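Local coordinates for caltubin, EF-hand (Lymnaea stagnalis, PDB 6VAN), which probably binds calcium through EF-hand loops, which hold strontium ions in this crystal, at residues D27-Y32 / Q43-F48; R34-D39 / F84-T89; V95-L100 / T117-Y122. One frame throughout, in Å; residues are numbered along the deposited sequence. Where two conformers were deposited one is given.

Interaction 1 (D27-Y32 / Q43-F48). With SR (strontium ion), chain C; SR (strontium ion), chain G.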
# COMPACT_ATOMS: atom_id res chain seq x y z
N ASP A 27 2.86 -12.11 -10.71
CA ASP A 27 2.40 -13.07 -9.68
C ASP A 27 3.00 -12.70 -8.32
O ASP A 27 2.39 -13.02 -7.29
CB ASP A 27 2.72 -14.51 -10.08
CG ASP A 27 1.76 -15.05 -11.13
OD1 ASP A 27 0.53 -15.04 -10.87
OD2 ASP A 27 2.24 -15.44 -12.22
N GLU A 28 4.14 -12.02 -8.32
CA GLU A 28 4.81 -11.60 -7.07
C GLU A 28 4.08 -10.40 -6.49
O GLU A 28 3.80 -10.43 -5.27
CB GLU A 28 6.25 -11.24 -7.37
CG GLU A 28 6.98 -12.36 -8.07
CD GLU A 28 8.40 -11.97 -8.39
OE1 GLU A 28 8.67 -11.62 -9.59
OE2 GLU A 28 9.21 -12.01 -7.47
N VAL A 29 3.72 -9.44 -7.34
CA VAL A 29 2.97 -8.23 -6.90
C VAL A 29 1.59 -8.73 -6.46
O VAL A 29 1.11 -8.28 -5.42
CB VAL A 29 2.90 -7.15 -7.98
CG1 VAL A 29 2.02 -5.97 -7.56
CG2 VAL A 29 4.29 -6.66 -8.35
N LYS A 30 0.99 -9.67 -7.19
CA LYS A 30 -0.35 -10.22 -6.86
C LYS A 30 -0.33 -10.90 -5.49
O LYS A 30 -1.20 -10.59 -4.69
CB LYS A 30 -0.83 -11.18 -7.94
CG LYS A 30 -2.30 -11.51 -7.84
CD LYS A 30 -2.84 -12.14 -9.08
CE LYS A 30 -4.29 -12.53 -8.95
NZ LYS A 30 -4.74 -13.24 -10.17
N ASN A 31 0.64 -11.77 -5.23
CA ASN A 31 0.79 -12.48 -3.93
C ASN A 31 1.00 -11.45 -2.81
O ASN A 31 0.47 -11.67 -1.71
CB ASN A 31 1.87 -13.55 -4.04
CG ASN A 31 1.34 -14.81 -4.70
OD1 ASN A 31 0.20 -14.83 -5.19
ND2 ASN A 31 2.15 -15.86 -4.72
N TYR A 32 1.69 -10.36 -3.11
CA TYR A 32 1.87 -9.21 -2.19
C TYR A 32 0.50 -8.60 -1.84
O TYR A 32 0.10 -8.60 -0.66
CB TYR A 32 2.83 -8.20 -2.81
CG TYR A 32 2.83 -6.87 -2.11
CD1 TYR A 32 3.31 -6.76 -0.83
CD2 TYR A 32 2.34 -5.74 -2.74
CE1 TYR A 32 3.33 -5.54 -0.18
CE2 TYR A 32 2.35 -4.51 -2.10
CZ TYR A 32 2.83 -4.42 -0.81
OH TYR A 32 2.85 -3.22 -0.16
N GLN A 43 -6.27 -6.73 -13.12
CA GLN A 43 -6.11 -5.37 -13.69
C GLN A 43 -5.63 -4.39 -12.61
O GLN A 43 -4.83 -3.49 -12.92
CB GLN A 43 -7.41 -4.85 -14.29
CG GLN A 43 -7.28 -3.43 -14.84
N THR A 44 -6.10 -4.51 -11.37
CA THR A 44 -5.58 -3.65 -10.27
C THR A 44 -4.07 -3.87 -10.16
O THR A 44 -3.33 -2.84 -10.02
CB THR A 44 -6.31 -3.90 -8.94
OG1 THR A 44 -7.62 -3.37 -9.10
CG2 THR A 44 -5.60 -3.24 -7.78
N VAL A 45 -3.65 -5.15 -10.14
CA VAL A 45 -2.23 -5.56 -10.01
C VAL A 45 -1.46 -4.92 -11.16
O VAL A 45 -0.37 -4.40 -10.90
CB VAL A 45 -2.06 -7.09 -9.97
CG1 VAL A 45 -0.58 -7.49 -10.06
CG2 VAL A 45 -2.71 -7.69 -8.73
N ALA A 46 -2.01 -4.93 -12.38
CA ALA A 46 -1.33 -4.39 -13.58
C ALA A 46 -1.12 -2.87 -13.44
O ALA A 46 -0.02 -2.41 -13.78
CB ALA A 46 -2.11 -4.76 -14.82
N ALA A 47 -2.10 -2.12 -12.92
CA ALA A 47 -2.08 -0.64 -12.79
C ALA A 47 -1.04 -0.21 -11.73
O ALA A 47 -0.41 0.87 -11.89
CB ALA A 47 -3.44 -0.14 -12.40
N PHE A 48 -0.95 -1.00 -10.66
CA PHE A 48 0.06 -0.84 -9.58
C PHE A 48 1.46 -0.89 -10.20
O PHE A 48 2.29 0.02 -9.96
CB PHE A 48 -0.14 -1.91 -8.52
CG PHE A 48 0.71 -1.73 -7.30
CD1 PHE A 48 1.99 -2.25 -7.25
CD2 PHE A 48 0.24 -1.03 -6.19
CE1 PHE A 48 2.79 -2.09 -6.13
CE2 PHE A 48 1.04 -0.88 -5.07
CZ PHE A 48 2.31 -1.41 -5.04
SR SR C . 11.24 -11.83 -9.02
SR SR G . -9.19 -4.96 -6.99
O HOH W 1 11.28 -12.15 -11.65
O HOH W 2 -11.57 -3.74 -8.21
O HOH W 3 -11.81 -5.43 -6.47
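Val-29 and Val-45 each hold CG1 anti to the backbone N (chi1 175° and 171°), and this turns the two methyls into the gap between helix 27-32 and helix 43-48. The two valines lie alongside, their branches running opposite ways, with Val-29 CG1 3.9 Å from Val-45 CG1. The same Val-29 methyl also reaches the ring of Phe-48, at 3.7 Å from CD1. The other branch of the second valine serves a different neighbour: Val-45 CG2 lies 3.9 Å from Lys-30 CA and equally close to its CG. Lys-30 therefore packs through the base of its extended chain, which runs across the valine at about a right angle. Its ammonium group goes on to a salt bridge with Asp-42. Further along, Tyr-32 CE2 approaches Phe-48 CZ at 4.3 Å, a looser touch. No hydrogen bond joins the two segments, so the contact is apolar packing. The segment axes come within 9.6 Å, their N-to-C directions 110° apart. One turn of helix 27-32 also serves the metal site: Glu-28 grips a strontium ion with both carboxylate oxygens, OE1 and OE2 each at 2.6 Å, as the last acidic ligand of an EF-hand loop does. Ile-60 of strand 60-61 touches both Val-29 and Phe-48, while helix 77-87 packs Leu-86 on Phe-48 and Trp-83 on Tyr-32.

Interaction 2 (R34-D39 / F84-T89). With SR (strontium ion), chain E.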
# COMPACT_ATOMS: atom_id res chain seq x y z
N ARG A 34 -2.48 -9.69 -2.41
CA ARG A 34 -3.48 -10.70 -1.98
C ARG A 34 -3.46 -10.88 -0.47
O ARG A 34 -4.51 -11.27 0.07
CB ARG A 34 -3.21 -12.06 -2.64
CG ARG A 34 -4.06 -12.31 -3.86
CD ARG A 34 -3.86 -13.73 -4.39
NE ARG A 34 -4.81 -14.07 -5.45
CZ ARG A 34 -4.72 -15.13 -6.24
NH1 ARG A 34 -3.71 -15.98 -6.11
NH2 ARG A 34 -5.64 -15.33 -7.18
N ARG A 35 -2.32 -10.64 0.19
CA ARG A 35 -2.21 -10.71 1.66
C ARG A 35 -3.34 -9.88 2.28
O ARG A 35 -3.95 -10.37 3.22
CB ARG A 35 -0.84 -10.23 2.14
CG ARG A 35 0.29 -11.23 1.91
CD ARG A 35 1.69 -10.63 1.89
NE ARG A 35 1.97 -9.65 2.96
CZ ARG A 35 1.96 -8.32 2.82
NH1 ARG A 35 1.69 -7.75 1.66
NH2 ARG A 35 2.23 -7.55 3.87
N PHE A 36 -3.65 -8.70 1.73
CA PHE A 36 -4.58 -7.73 2.37
C PHE A 36 -5.78 -7.38 1.49
O PHE A 36 -6.72 -6.78 2.02
CB PHE A 36 -3.81 -6.48 2.81
CG PHE A 36 -2.99 -5.78 1.76
CD1 PHE A 36 -1.65 -6.09 1.55
CD2 PHE A 36 -3.52 -4.72 1.04
CE1 PHE A 36 -0.88 -5.40 0.63
CE2 PHE A 36 -2.73 -4.03 0.12
CZ PHE A 36 -1.43 -4.39 -0.10
N LYS A 37 -5.78 -7.72 0.21
CA LYS A 37 -7.00 -7.69 -0.64
C LYS A 37 -7.03 -9.02 -1.38
O LYS A 37 -6.61 -9.12 -2.53
CB LYS A 37 -7.02 -6.46 -1.57
CG LYS A 37 -8.38 -6.15 -2.19
CD LYS A 37 -8.51 -4.82 -2.94
CE LYS A 37 -9.93 -4.49 -3.37
NZ LYS A 37 -10.08 -3.12 -3.88
N PRO A 38 -7.46 -10.11 -0.70
CA PRO A 38 -7.36 -11.46 -1.26
C PRO A 38 -8.01 -11.64 -2.64
O PRO A 38 -7.53 -12.43 -3.43
CB PRO A 38 -8.07 -12.35 -0.23
CG PRO A 38 -8.02 -11.58 1.07
CD PRO A 38 -8.02 -10.12 0.67
N ASP A 39 -9.10 -10.91 -2.91
CA ASP A 39 -9.83 -10.98 -4.20
C ASP A 39 -9.48 -9.76 -5.05
O ASP A 39 -10.39 -9.23 -5.73
CB ASP A 39 -11.34 -11.15 -3.95
CG ASP A 39 -11.68 -12.40 -3.15
OD1 ASP A 39 -10.91 -13.39 -3.24
OD2 ASP A 39 -12.70 -12.38 -2.44
N PHE A 84 -5.70 3.76 -0.86
CA PHE A 84 -7.12 3.83 -0.45
C PHE A 84 -7.89 2.67 -1.10
O PHE A 84 -8.58 1.89 -0.42
CB PHE A 84 -7.70 5.18 -0.85
CG PHE A 84 -9.14 5.38 -0.42
CD1 PHE A 84 -9.46 5.74 0.87
CD2 PHE A 84 -10.18 5.21 -1.34
CE1 PHE A 84 -10.78 5.93 1.25
CE2 PHE A 84 -11.50 5.39 -0.95
CZ PHE A 84 -11.79 5.75 0.35
N LYS A 85 -7.77 2.55 -2.43
CA LYS A 85 -8.51 1.52 -3.19
C LYS A 85 -8.08 0.13 -2.74
O LYS A 85 -8.94 -0.78 -2.66
CB LYS A 85 -8.34 1.73 -4.68
CG LYS A 85 -9.04 3.00 -5.14
CD LYS A 85 -9.25 3.09 -6.60
CE LYS A 85 -7.97 3.19 -7.38
NZ LYS A 85 -8.28 3.35 -8.83
N LEU A 86 -6.81 -0.08 -2.46
CA LEU A 86 -6.35 -1.44 -2.03
C LEU A 86 -6.89 -1.78 -0.64
O LEU A 86 -7.01 -2.97 -0.34
CB LEU A 86 -4.82 -1.48 -2.08
CG LEU A 86 -4.24 -1.45 -3.49
CD1 LEU A 86 -2.74 -1.51 -3.43
CD2 LEU A 86 -4.80 -2.56 -4.37
N GLN A 87 -7.18 -0.79 0.20
CA GLN A 87 -7.75 -1.01 1.56
C GLN A 87 -9.28 -1.07 1.52
O GLN A 87 -9.87 -1.49 2.51
CB GLN A 87 -7.24 0.06 2.51
CG GLN A 87 -5.76 -0.13 2.82
CD GLN A 87 -5.20 1.01 3.61
OE1 GLN A 87 -4.90 0.90 4.79
NE2 GLN A 87 -5.03 2.14 2.93
N ASP A 88 -9.87 -0.65 0.41
CA ASP A 88 -11.34 -0.62 0.24
C ASP A 88 -11.77 -2.01 -0.23
O ASP A 88 -11.99 -2.22 -1.43
CB ASP A 88 -11.74 0.49 -0.72
CG ASP A 88 -13.22 0.56 -0.94
OD1 ASP A 88 -13.99 -0.14 -0.21
OD2 ASP A 88 -13.61 1.27 -1.89
N THR A 89 -11.81 -2.95 0.70
CA THR A 89 -11.92 -4.39 0.36
C THR A 89 -13.18 -4.66 -0.48
O THR A 89 -13.13 -5.50 -1.38
CB THR A 89 -11.86 -5.24 1.62
OG1 THR A 89 -10.83 -4.66 2.44
CG2 THR A 89 -11.58 -6.68 1.29
SR SR E . -15.20 -0.34 1.86
O HOH W 4 -8.49 -4.84 1.14
O HOH W 5 -17.08 -0.48 3.45
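Lys-37 reaches across to the end of helix 84-87 and spends its whole length against backbone oxygens. Its CB starts 3.7 Å from Leu-86 O. CG passes the same oxygen, and Lys-37 CD comes closest to Leu-86 O, at 3.5 Å. CE moves on to Asp-88 O and Thr-89 O. CG is anti to the backbone N (chi1 -164°) and the chain is extended beyond it, which brings NZ to the carboxyl end of helix 77-87. There it donates to Lys-85 O at 2.9 Å and to Asp-88 O at 3.2 Å. The Asp-88 oxygen is met from above its carbonyl plane, 47° out. Asp-91 adds a salt bridge to the same ammonium group. Phe-36 presents a ring edge to Leu-86, with CE2 4.0 Å from CB. Water 4 donates to Phe-36 O and Leu-86 O and accepts from Thr-89 OG1. The ammonium charge probably complements the partial negative charge of the carbonyls at the helix's carboxyl end. The CB of Asp-88 points away from segment 34-39; OD1 binds strontium at 2.4 Å and OD2 accepts from Ser-93 N. This is the start of an EF-hand loop, where the entering helix meets the first metal ligand.

Interaction 3 (V95-L100 / T117-Y122). With SR (strontium ion), chain E; SR (strontium ion), chain H.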
# COMPACT_ATOMS: atom_id res chain seq x y z
N VAL A 95 -13.18 3.39 3.35
CA VAL A 95 -12.41 2.39 4.14
C VAL A 95 -12.96 2.42 5.55
O VAL A 95 -12.82 3.44 6.22
CB VAL A 95 -10.88 2.61 4.04
CG1 VAL A 95 -10.40 2.32 2.63
CG2 VAL A 95 -10.40 3.98 4.50
N THR A 96 -13.57 1.33 5.98
CA THR A 96 -14.14 1.26 7.33
C THR A 96 -13.05 0.95 8.35
O THR A 96 -12.00 0.40 8.02
CB THR A 96 -15.21 0.19 7.45
OG1 THR A 96 -14.60 -1.07 7.23
CG2 THR A 96 -16.34 0.34 6.47
N GLU A 97 -13.35 1.22 9.60
CA GLU A 97 -12.46 0.82 10.68
C GLU A 97 -12.15 -0.66 10.52
O GLU A 97 -10.99 -1.03 10.59
CB GLU A 97 -13.12 1.12 12.01
CG GLU A 97 -12.25 0.79 13.19
CD GLU A 97 -12.83 1.23 14.50
OE1 GLU A 97 -13.02 2.44 14.68
OE2 GLU A 97 -13.08 0.36 15.34
N ALA A 98 -13.15 -1.52 10.29
CA ALA A 98 -12.90 -2.98 10.25
C ALA A 98 -12.02 -3.35 9.05
O ALA A 98 -11.13 -4.21 9.20
CB ALA A 98 -14.19 -3.74 10.20
N GLU A 99 -12.23 -2.75 7.89
CA GLU A 99 -11.39 -3.03 6.71
C GLU A 99 -9.93 -2.64 7.02
O GLU A 99 -9.01 -3.42 6.68
CB GLU A 99 -11.85 -2.24 5.47
CG GLU A 99 -13.10 -2.82 4.85
CD GLU A 99 -13.70 -1.95 3.75
OE1 GLU A 99 -13.67 -0.69 3.86
OE2 GLU A 99 -14.27 -2.52 2.78
N LEU A 100 -9.72 -1.47 7.64
CA LEU A 100 -8.35 -0.99 7.93
C LEU A 100 -7.67 -1.90 8.95
O LEU A 100 -6.46 -2.15 8.79
CB LEU A 100 -8.43 0.45 8.41
CG LEU A 100 -8.86 1.48 7.37
CD1 LEU A 100 -9.24 2.78 8.06
CD2 LEU A 100 -7.74 1.69 6.35
N THR A 117 -3.67 1.35 15.97
CA THR A 117 -3.29 2.15 14.79
C THR A 117 -4.56 2.76 14.18
O THR A 117 -4.57 3.97 13.84
CB THR A 117 -2.58 1.29 13.77
OG1 THR A 117 -1.42 0.70 14.36
CG2 THR A 117 -2.18 2.06 12.54
N VAL A 118 -5.56 1.96 13.96
CA VAL A 118 -6.75 2.42 13.21
C VAL A 118 -7.58 3.31 14.12
O VAL A 118 -8.02 4.38 13.66
CB VAL A 118 -7.55 1.24 12.66
CG1 VAL A 118 -8.83 1.73 11.96
CG2 VAL A 118 -6.68 0.41 11.71
N GLN A 119 -7.87 2.91 15.35
CA GLN A 119 -8.78 3.68 16.22
C GLN A 119 -8.13 4.97 16.67
O GLN A 119 -8.87 5.93 16.97
CB GLN A 119 -9.21 2.87 17.43
CG GLN A 119 -10.09 1.71 17.03
CD GLN A 119 -10.58 0.95 18.23
OE1 GLN A 119 -9.92 0.93 19.28
NE2 GLN A 119 -11.71 0.29 18.06
N GLY A 120 -6.81 5.01 16.72
CA GLY A 120 -6.13 6.25 17.10
C GLY A 120 -5.93 7.07 15.86
O GLY A 120 -6.83 7.88 15.48
N TYR A 121 -4.84 6.82 15.17
CA TYR A 121 -4.32 7.64 14.05
C TYR A 121 -5.33 7.70 12.89
O TYR A 121 -5.63 8.79 12.41
CB TYR A 121 -2.97 7.08 13.63
CG TYR A 121 -2.35 7.61 12.35
CD1 TYR A 121 -2.36 8.95 12.02
CD2 TYR A 121 -1.69 6.74 11.51
CE1 TYR A 121 -1.75 9.41 10.85
CE2 TYR A 121 -1.07 7.18 10.36
CZ TYR A 121 -1.11 8.51 10.01
OH TYR A 121 -0.48 8.90 8.87
N TYR A 122 -5.80 6.57 12.40
CA TYR A 122 -6.63 6.61 11.17
C TYR A 122 -7.97 7.29 11.43
O TYR A 122 -8.39 8.15 10.63
CB TYR A 122 -6.80 5.24 10.55
CG TYR A 122 -5.54 4.65 9.95
CD1 TYR A 122 -4.35 5.35 9.85
CD2 TYR A 122 -5.56 3.35 9.49
CE1 TYR A 122 -3.22 4.79 9.30
CE2 TYR A 122 -4.44 2.79 8.92
CZ TYR A 122 -3.28 3.51 8.81
OH TYR A 122 -2.17 2.98 8.20
SR SR E . -15.20 -0.34 1.86
SR SR H . -10.01 7.53 18.95
O HOH W 6 -8.89 8.96 17.11
O HOH W 5 -17.08 -0.48 3.45
O HOH W 7 -11.62 6.11 17.47
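Across the contact the backbones come nearest at Glu-97 and Val-118, whose CA atoms are 6.4 Å apart, where the first turn of helix 97-100 faces a wider pi-type turn at 117-122. Val-118 fills the middle. Its CG1 meets Glu-97 CG at 3.8 Å, and its CG2 lies 3.7 Å from Leu-100 CB. Placing CG1 anti to the backbone N (chi1 176°) turns it to Glu-97 CG, while both methyls flank Leu-100. Leu-100 then extends obliquely to Tyr-122, with CD1 4.0 Å from CD2 of the ring. Thr-117 CG2, from the same helix, sits over one face of the Tyr-122 ring, offset toward its rim. Glu-97 stretches beyond the valine to Gln-119. Gln-119 NE2 donates to Glu-97 OE2 at 3.0 Å, almost straight at 175°. The oxygen lies in the plane of the amide, but the donor stands above the carboxylate plane, and the two planes are 74° apart. On the far side of the first helix, Thr-96 and Glu-99 form a capping box. Glu-99 also chelates strontium through OE1 and OE2, at the site shared with Asp-88; its OE1 serves both the ion and Thr-96 N. Gln-119 O binds a second strontium ion. The cross-contact thus has an apolar centre, and a straight bond from a neutral amide to a probably charged carboxylate ties its margin.

In the fold
From the N terminus, interaction 1 comes first and closes the loop between helix 26-34 and helix 42-52. Interaction 2 starts inside that connection and reaches forward to the end of helix 77-87, so the two cross along the chain. They also touch in space, where Thr-44 and Phe-48 pack on Leu-86. Interaction 3 follows in series and joins the start of helix 97-106 to helix 111-122. It meets interaction 2 at a shared strontium ion, bound by Asp-88 and Glu-99. Interactions 1 and 3 do not touch, with centres about 24 Å apart on opposite sides of the chain's centre. Interaction 2 closes a long loop of 44 residues and ties the N-terminal strontium-binding half to the C-terminal EF-hand pair.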